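Local coordinates for leucine aminopeptidase A1, chloroplastic (Solanum lycopersicum, PDB 5D8N), which removes N-terminal amino acids, preferably leucine, from peptides as a metal-dependent homohexameric aminopeptidase of the M17 family, and also acts as a molecular chaperone, at residues 452-464 and 475-489. The protein carries 1 engineered substitution. Sequence-based numbering, arbitrary orientation.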
ATOM      1  N   ARG A 452       1.206 -21.873  25.607  1.00 17.97           N
ATOM      2  CA  ARG A 452       2.615 -21.986  25.314  1.00 18.05           C
ATOM      3  C   ARG A 452       2.856 -22.079  23.810  1.00 18.72           C
ATOM      4  O   ARG A 452       2.124 -22.757  23.074  1.00 19.22           O
ATOM      5  CB  ARG A 452       3.217 -23.188  26.015  1.00 17.90           C
ATOM      6  CG  ARG A 452       4.735 -23.158  25.996  1.00 19.09           C
ATOM      7  CD  ARG A 452       5.333 -24.467  26.483  1.00 19.18           C
ATOM      8  NE  ARG A 452       6.784 -24.411  26.600  1.00 20.04           N
ATOM      9  CZ  ARG A 452       7.547 -25.420  27.029  1.00 21.04           C
ATOM     10  NH1 ARG A 452       6.996 -26.522  27.488  1.00 19.67           N
ATOM     11  NH2 ARG A 452       8.863 -25.262  27.155  1.00 22.81           N
ATOM     12  N   MET A 453       3.888 -21.376  23.365  1.00 17.40           N
ATOM     13  CA  MET A 453       4.318 -21.417  21.976  1.00 18.31           C
ATOM     14  C   MET A 453       5.782 -21.822  21.932  1.00 20.28           C
ATOM     15  O   MET A 453       6.522 -21.643  22.903  1.00 21.45           O
ATOM     16  CB  MET A 453       4.172 -20.016  21.358  1.00 18.22           C
ATOM     17  CG  MET A 453       2.733 -19.545  21.311  1.00 20.72           C
ATOM     18  SD  MET A 453       1.819 -20.391  20.000  1.00 22.22           S
ATOM     19  CE  MET A 453       2.467 -19.576  18.566  1.00 22.14           C
ATOM     20  N   PRO A 454       6.210 -22.423  20.822  1.00 19.07           N
ATOM     21  CA  PRO A 454       7.520 -23.068  20.840  1.00 18.97           C
ATOM     22  C   PRO A 454       8.649 -22.065  20.627  1.00 20.75           C
ATOM     23  O   PRO A 454       8.565 -21.211  19.751  1.00 20.58           O
ATOM     24  CB  PRO A 454       7.434 -24.015  19.640  1.00 19.75           C
ATOM     25  CG  PRO A 454       6.523 -23.303  18.678  1.00 19.60           C
ATOM     26  CD  PRO A 454       5.497 -22.616  19.549  1.00 18.69           C
ATOM     27  N   MET A 455       9.755 -22.243  21.331  1.00 21.25           N
ATOM     28  CA  MET A 455      10.966 -21.519  21.019  1.00 21.83           C
ATOM     29  C   MET A 455      11.822 -22.253  19.996  1.00 22.23           C
ATOM     30  O   MET A 455      12.790 -22.931  20.344  1.00 22.49           O
ATOM     31  CB  MET A 455      11.727 -21.238  22.310  1.00 24.85           C
ATOM     32  CG  MET A 455      10.933 -20.221  23.129  1.00 28.10           C
ATOM     33  SD  MET A 455      11.815 -19.579  24.548  1.00 30.30           S
ATOM     34  CE  MET A 455      13.053 -18.598  23.718  1.00 29.00           C
ATOM     35  N   GLU A 456      11.336 -22.267  18.758  1.00 21.82           N
ATOM     36  CA  GLU A 456      11.947 -23.041  17.686  1.00 22.99           C
ATOM     37  C   GLU A 456      13.345 -22.523  17.334  1.00 22.75           C
ATOM     38  O   GLU A 456      13.464 -21.438  16.759  1.00 20.44           O
ATOM     39  CB  GLU A 456      11.043 -23.000  16.459  1.00 22.01           C
ATOM     40  CG  GLU A 456      11.631 -23.602  15.203  1.00 22.72           C
ATOM     41  CD  GLU A 456      12.163 -25.019  15.389  1.00 25.25           C
ATOM     42  OE1 GLU A 456      11.491 -25.840  16.044  1.00 24.55           O
ATOM     43  OE2 GLU A 456      13.288 -25.312  14.919  1.00 29.89           O
ATOM     44  N   GLU A 457      14.380 -23.274  17.714  1.00 23.95           N
ATOM     45  CA  GLU A 457      15.767 -22.782  17.725  1.00 27.86           C
ATOM     46  C   GLU A 457      16.273 -22.460  16.325  1.00 26.53           C
ATOM     47  O   GLU A 457      17.087 -21.558  16.139  1.00 25.92           O
ATOM     48  CB  GLU A 457      16.761 -23.790  18.329  1.00 35.09           C
ATOM     49  CG  GLU A 457      16.823 -25.160  17.620  1.00 58.46           C
ATOM     50  CD  GLU A 457      17.831 -25.323  16.456  1.00 70.88           C
ATOM     51  OE1 GLU A 457      17.588 -26.183  15.573  1.00 65.53           O
ATOM     52  OE2 GLU A 457      18.920 -24.690  16.421  1.00 68.16           O
ATOM     53  N   SER A 458      15.791 -23.200  15.334  1.00 25.19           N
ATOM     54  CA  SER A 458      16.257 -22.993  13.960  1.00 26.12           C
ATOM     55  C   SER A 458      16.000 -21.581  13.449  1.00 26.53           C
ATOM     56  O   SER A 458      16.581 -21.176  12.436  1.00 25.56           O
ATOM     57  CB  SER A 458      15.641 -24.028  13.008  1.00 25.60           C
ATOM     58  OG  SER A 458      14.229 -23.947  12.981  1.00 24.77           O
ATOM     59  N   TYR A 459      15.096 -20.848  14.099  1.00 23.61           N
ATOM     60  CA  TYR A 459      14.736 -19.543  13.565  1.00 21.84           C
ATOM     61  C   TYR A 459      15.755 -18.503  14.017  1.00 20.69           C
ATOM     62  O   TYR A 459      15.726 -17.353  13.563  1.00 20.05           O
ATOM     63  CB  TYR A 459      13.321 -19.138  14.001  1.00 20.81           C
ATOM     64  CG  TYR A 459      12.219 -20.022  13.453  1.00 21.30           C
ATOM     65  CD1 TYR A 459      12.378 -20.761  12.281  1.00 20.40           C
ATOM     66  CD2 TYR A 459      10.965 -19.993  14.026  1.00 19.57           C
ATOM     67  CE1 TYR A 459      11.346 -21.562  11.815  1.00 19.50           C
ATOM     68  CE2 TYR A 459       9.935 -20.750  13.543  1.00 19.17           C
ATOM     69  CZ  TYR A 459      10.128 -21.545  12.446  1.00 18.77           C
ATOM     70  OH  TYR A 459       9.053 -22.276  12.001  1.00 17.82           O
ATOM     71  N   TRP A 460      16.673 -18.897  14.892  1.00 19.13           N
ATOM     72  CA  TRP A 460      17.665 -17.928  15.355  1.00 21.38           C
ATOM     73  C   TRP A 460      18.618 -17.431  14.252  1.00 23.84           C
ATOM     74  O   TRP A 460      19.084 -16.277  14.245  1.00 21.74           O
ATOM     75  CB  TRP A 460      18.473 -18.488  16.524  1.00 20.88           C
ATOM     76  CG  TRP A 460      19.420 -17.484  17.066  1.00 22.14           C
ATOM     77  CD1 TRP A 460      20.781 -17.572  17.073  1.00 25.11           C
ATOM     78  CD2 TRP A 460      19.096 -16.178  17.566  1.00 21.80           C
ATOM     79  NE1 TRP A 460      21.320 -16.379  17.495  1.00 25.46           N
ATOM     80  CE2 TRP A 460      20.312 -15.525  17.844  1.00 23.05           C
ATOM     81  CE3 TRP A 460      17.901 -15.545  17.915  1.00 22.36           C
ATOM     82  CZ2 TRP A 460      20.371 -14.261  18.436  1.00 22.66           C
ATOM     83  CZ3 TRP A 460      17.956 -14.241  18.411  1.00 23.57           C
ATOM     84  CH2 TRP A 460      19.194 -13.635  18.712  1.00 20.85           C
ATOM     85  N   GLU A 461      18.857 -18.305  13.285  1.00 25.61           N
ATOM     86  CA  GLU A 461      19.699 -17.996  12.139  1.00 30.08           C
ATOM     87  C   GLU A 461      19.153 -16.797  11.389  1.00 25.95           C
ATOM     88  O   GLU A 461      19.905 -15.967  10.939  1.00 25.05           O
ATOM     89  CB  GLU A 461      19.778 -19.222  11.223  1.00 41.96           C
ATOM     90  CG  GLU A 461      20.651 -19.055   9.982  1.00 64.09           C
ATOM     91  CD  GLU A 461      22.153 -19.043  10.262  1.00 77.63           C
ATOM     92  OE1 GLU A 461      22.571 -19.444  11.376  1.00 80.59           O
ATOM     93  OE2 GLU A 461      22.917 -18.593   9.377  1.00 79.07           O
ATOM     94  N   SER A 462      17.849 -16.574  11.422  1.00 25.43           N
ATOM     95  CA  SER A 462      17.305 -15.434  10.706  1.00 25.71           C
ATOM     96  C   SER A 462      17.557 -14.124  11.455  1.00 22.98           C
ATOM     97  O   SER A 462      17.173 -13.073  10.992  1.00 20.76           O
ATOM     98  CB  SER A 462      15.806 -15.633  10.476  1.00 27.44           C
ATOM     99  OG  SER A 462      15.131 -15.529  11.716  1.00 31.74           O
ATOM    100  N   MET A 463      18.105 -14.199  12.665  1.00 22.32           N
ATOM    101  CA  MET A 463      18.376 -13.003  13.450  1.00 22.45           C
ATOM    102  C   MET A 463      19.844 -12.558  13.379  1.00 24.38           C
ATOM    103  O   MET A 463      20.270 -11.702  14.145  1.00 25.06           O
ATOM    104  CB  MET A 463      17.969 -13.254  14.911  1.00 21.38           C
ATOM    105  CG  MET A 463      16.485 -13.534  15.099  1.00 19.57           C
ATOM    106  SD  MET A 463      15.430 -12.124  14.720  1.00 20.93           S
ATOM    107  CE  MET A 463      15.556 -11.132  16.201  1.00 21.01           C
ATOM    108  N   LYS A 464      20.638 -13.196  12.531  1.00 25.36           N
ATOM    109  CA  LYS A 464      22.070 -12.876  12.409  1.00 27.37           C
ATOM    110  C   LYS A 464      22.225 -11.493  11.790  1.00 23.38           C
ATOM    111  O   LYS A 464      21.427 -11.093  10.953  1.00 21.49           O
ATOM    112  CB  LYS A 464      22.768 -13.867  11.483  1.00 35.49           C
ATOM    113  CG  LYS A 464      23.203 -15.121  12.224  1.00 48.48           C
ATOM    114  N   PRO A 475      12.099 -11.856  10.433  1.00 26.78           N
ATOM    115  CA  PRO A 475      10.975 -11.829   9.496  1.00 28.30           C
ATOM    116  C   PRO A 475       9.591 -11.954  10.166  1.00 25.92           C
ATOM    117  O   PRO A 475       9.475 -12.284  11.341  1.00 24.64           O
ATOM    118  CB  PRO A 475      11.260 -13.002   8.561  1.00 32.26           C
ATOM    119  CG  PRO A 475      12.254 -13.859   9.256  1.00 32.87           C
ATOM    120  CD  PRO A 475      12.992 -13.009  10.250  1.00 29.47           C
ATOM    121  N   GLY A 476       8.560 -11.522   9.462  1.00 25.44           N
ATOM    122  CA  GLY A 476       7.198 -11.558   9.975  1.00 24.34           C
ATOM    123  C   GLY A 476       6.791 -12.962  10.369  1.00 24.60           C
ATOM    124  O   GLY A 476       6.136 -13.159  11.398  1.00 23.66           O
ATOM    125  N   ASN A 477       7.153 -13.939   9.535  1.00 23.76           N
ATOM    126  CA  ASN A 477       6.787 -15.302   9.809  1.00 24.00           C
ATOM    127  C   ASN A 477       7.629 -15.826  10.967  1.00 25.73           C
ATOM    128  O   ASN A 477       8.819 -16.007  10.794  1.00 27.76           O
ATOM    129  CB  ASN A 477       6.900 -16.176   8.564  1.00 23.57           C
ATOM    130  CG  ASN A 477       5.820 -15.865   7.540  1.00 23.89           C
ATOM    131  OD1 ASN A 477       4.845 -15.183   7.812  1.00 25.43           O
ATOM    132  ND2 ASN A 477       6.059 -16.279   6.323  1.00 25.07           N
ATOM    133  N   GLY A 478       6.991 -16.131  12.098  1.00 22.38           N
ATOM    134  CA  GLY A 478       7.708 -16.548  13.294  1.00 21.26           C
ATOM    135  C   GLY A 478       8.032 -15.443  14.294  1.00 19.20           C
ATOM    136  O   GLY A 478       8.863 -15.621  15.160  1.00 16.53           O
ATOM    137  N   GLY A 479       7.504 -14.252  14.055  1.00 19.95           N
ATOM    138  CA  GLY A 479       7.977 -13.019  14.692  1.00 19.35           C
ATOM    139  C   GLY A 479       7.862 -13.033  16.214  1.00 20.19           C
ATOM    140  O   GLY A 479       8.700 -12.467  16.916  1.00 20.04           O
ATOM    141  N   ALA A 480       6.855 -13.720  16.739  1.00 20.32           N
ATOM    142  CA  ALA A 480       6.715 -13.828  18.188  1.00 20.02           C
ATOM    143  C   ALA A 480       7.723 -14.803  18.761  1.00 18.22           C
ATOM    144  O   ALA A 480       8.205 -14.594  19.865  1.00 17.86           O
ATOM    145  CB  ALA A 480       5.309 -14.260  18.563  1.00 20.12           C
ATOM    146  N   ILE A 481       8.078 -15.818  17.980  1.00 17.28           N
ATOM    147  CA  ILE A 481       9.110 -16.751  18.362  1.00 17.09           C
ATOM    148  C   ILE A 481      10.506 -16.116  18.362  1.00 18.14           C
ATOM    149  O   ILE A 481      11.272 -16.299  19.320  1.00 17.41           O
ATOM    150  CB  ILE A 481       9.115 -17.969  17.435  1.00 17.40           C
ATOM    151  CG1 ILE A 481       7.785 -18.706  17.560  1.00 17.51           C
ATOM    152  CG2 ILE A 481      10.297 -18.880  17.734  1.00 18.17           C
ATOM    153  CD1 ILE A 481       7.585 -19.777  16.524  1.00 18.48           C
ATOM    154  N   THR A 482      10.875 -15.437  17.284  1.00 18.55           N
ATOM    155  CA  THR A 482      12.185 -14.795  17.241  1.00 19.08           C
ATOM    156  C   THR A 482      12.289 -13.637  18.244  1.00 20.19           C
ATOM    157  O   THR A 482      13.350 -13.377  18.813  1.00 21.16           O
ATOM    158  CB  THR A 482      12.549 -14.295  15.838  1.00 20.72           C
ATOM    159  OG1 THR A 482      11.491 -13.466  15.315  1.00 20.25           O
ATOM    160  CG2 THR A 482      12.823 -15.467  14.901  1.00 21.69           C
ATOM    161  N   GLY A 483      11.159 -13.030  18.588  1.00 19.54           N
ATOM    162  CA  GLY A 483      11.133 -12.085  19.702  1.00 20.09           C
ATOM    163  C   GLY A 483      11.553 -12.757  20.994  1.00 20.12           C
ATOM    164  O   GLY A 483      12.396 -12.246  21.736  1.00 20.02           O
ATOM    165  N   ALA A 484      11.001 -13.940  21.237  1.00 19.89           N
ATOM    166  CA  ALA A 484      11.379 -14.715  22.421  1.00 20.36           C
ATOM    167  C   ALA A 484      12.845 -15.160  22.382  1.00 21.31           C
ATOM    168  O   ALA A 484      13.559 -15.077  23.388  1.00 19.64           O
ATOM    169  CB  ALA A 484      10.460 -15.912  22.586  1.00 21.52           C
ATOM    170  N   LEU A 485      13.301 -15.581  21.207  1.00 19.39           N
ATOM    171  CA  LEU A 485      14.678 -16.026  21.058  1.00 19.51           C
ATOM    172  C   LEU A 485      15.649 -14.865  21.248  1.00 18.72           C
ATOM    173  O   LEU A 485      16.693 -15.014  21.894  1.00 18.75           O
ATOM    174  CB  LEU A 485      14.904 -16.642  19.684  1.00 19.96           C
ATOM    175  CG  LEU A 485      14.194 -17.961  19.378  1.00 21.21           C
ATOM    176  CD1 LEU A 485      14.385 -18.331  17.920  1.00 24.71           C
ATOM    177  CD2 LEU A 485      14.719 -19.080  20.239  1.00 20.65           C
ATOM    178  N   PHE A 486      15.224 -13.667  20.857  1.00 17.86           N
ATOM    179  CA  PHE A 486      16.001 -12.466  21.118  1.00 17.49           C
ATOM    180  C   PHE A 486      16.204 -12.247  22.613  1.00 17.87           C
ATOM    181  O   PHE A 486      17.325 -12.054  23.084  1.00 16.33           O
ATOM    182  CB  PHE A 486      15.378 -11.255  20.445  1.00 17.59           C
ATOM    183  CG  PHE A 486      16.053  -9.969  20.764  1.00 17.80           C
ATOM    184  CD1 PHE A 486      15.700  -9.231  21.892  1.00 18.63           C
ATOM    185  CD2 PHE A 486      16.999  -9.450  19.902  1.00 19.05           C
ATOM    186  CE1 PHE A 486      16.312  -8.008  22.156  1.00 18.96           C
ATOM    187  CE2 PHE A 486      17.626  -8.239  20.169  1.00 18.68           C
ATOM    188  CZ  PHE A 486      17.368  -7.583  21.356  1.00 18.99           C
ATOM    189  N   LEU A 487      15.109 -12.294  23.359  1.00 18.83           N
ATOM    190  CA  LEU A 487      15.152 -12.033  24.778  1.00 18.60           C
ATOM    191  C   LEU A 487      16.001 -13.054  25.521  1.00 18.84           C
ATOM    192  O   LEU A 487      16.680 -12.713  26.478  1.00 17.97           O
ATOM    193  CB  LEU A 487      13.756 -11.997  25.370  1.00 17.66           C
ATOM    194  CG  LEU A 487      12.871 -10.855  24.892  1.00 21.66           C
ATOM    195  CD1 LEU A 487      11.456 -11.026  25.455  1.00 23.03           C
ATOM    196  CD2 LEU A 487      13.453  -9.511  25.305  1.00 22.48           C
ATOM    197  N   LYS A 488      15.978 -14.290  25.053  1.00 19.59           N
ATOM    198  CA  LYS A 488      16.765 -15.364  25.635  1.00 20.86           C
ATOM    199  C   LYS A 488      18.261 -15.059  25.653  1.00 22.85           C
ATOM    200  O   LYS A 488      18.981 -15.603  26.480  1.00 23.18           O
ATOM    201  CB  LYS A 488      16.534 -16.641  24.832  1.00 22.96           C
ATOM    202  CG  LYS A 488      17.200 -17.897  25.382  1.00 25.78           C
ATOM    203  CD  LYS A 488      16.740 -19.118  24.600  1.00 30.19           C
ATOM    204  CE  LYS A 488      17.437 -20.409  25.001  1.00 36.22           C
ATOM    205  NZ  LYS A 488      18.668 -20.551  24.180  1.00 50.54           N
ATOM    206  N   GLN A 489      18.738 -14.237  24.726  1.00 22.25           N
ATOM    207  CA  GLN A 489      20.145 -13.898  24.641  1.00 23.62           C
ATOM    208  C   GLN A 489      20.579 -13.124  25.879  1.00 22.12           C
ATOM    209  O   GLN A 489      21.762 -12.858  26.064  1.00 23.32           O
ATOM    210  CB  GLN A 489      20.424 -13.048  23.395  1.00 25.10           C
ATOM    211  CG  GLN A 489      20.299 -13.794  22.072  1.00 27.03           C
ATOM    212  CD  GLN A 489      21.475 -14.703  21.815  1.00 30.28           C
ATOM    213  OE1 GLN A 489      22.630 -14.352  22.075  1.00 34.86           O
ATOM    214  NE2 GLN A 489      21.179 -15.918  21.414  1.00 32.23           N
TER
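Trp460 lies across helix 479-488 between Leu485 and Gln489, where the 3-10 segment 457-463 packs on this helix in the M17 catalytic domain. With CG anti to the backbone N (chi1 -176°), the indole swings across the helix, its six-membered ring reaching residues 485-489. Its CE3 meets Leu485 CB at 3.6 Å, CZ3 reaches the backbone N of Phe486 at 3.7 Å, and CH2 touches Gln489 CG at 3.5 Å. The Gln489 amide lies nearly parallel to the indole, the planes 6° apart, with NE2 3.4 Å above one face, offset toward the rim; Met463 CB lies over the opposite face.

Beyond CB, Leu485 forks toward the loop: CD1 rests 3.4 Å from Glu456 O, while CD2 meets Met455 CE, the methyl that also lies on Ala484 and Lys488 CD. One turn earlier, Ile481 sets CG1 and CG2 against Pro454 O and CD1 at the edge of the Tyr459 ring. Tyr459 OH hydrogen-bonds with Leu421 O and Ser424 N of the second subunit, tying this packing to the subunit interface. At the end of the 3-10 segment, Met463 SD lies against Thr482 CB, and Ser462 OG, 3.6 Å from Pro475 CD, donates to Tyr459 O at 2.7 Å, in the carbonyl plane.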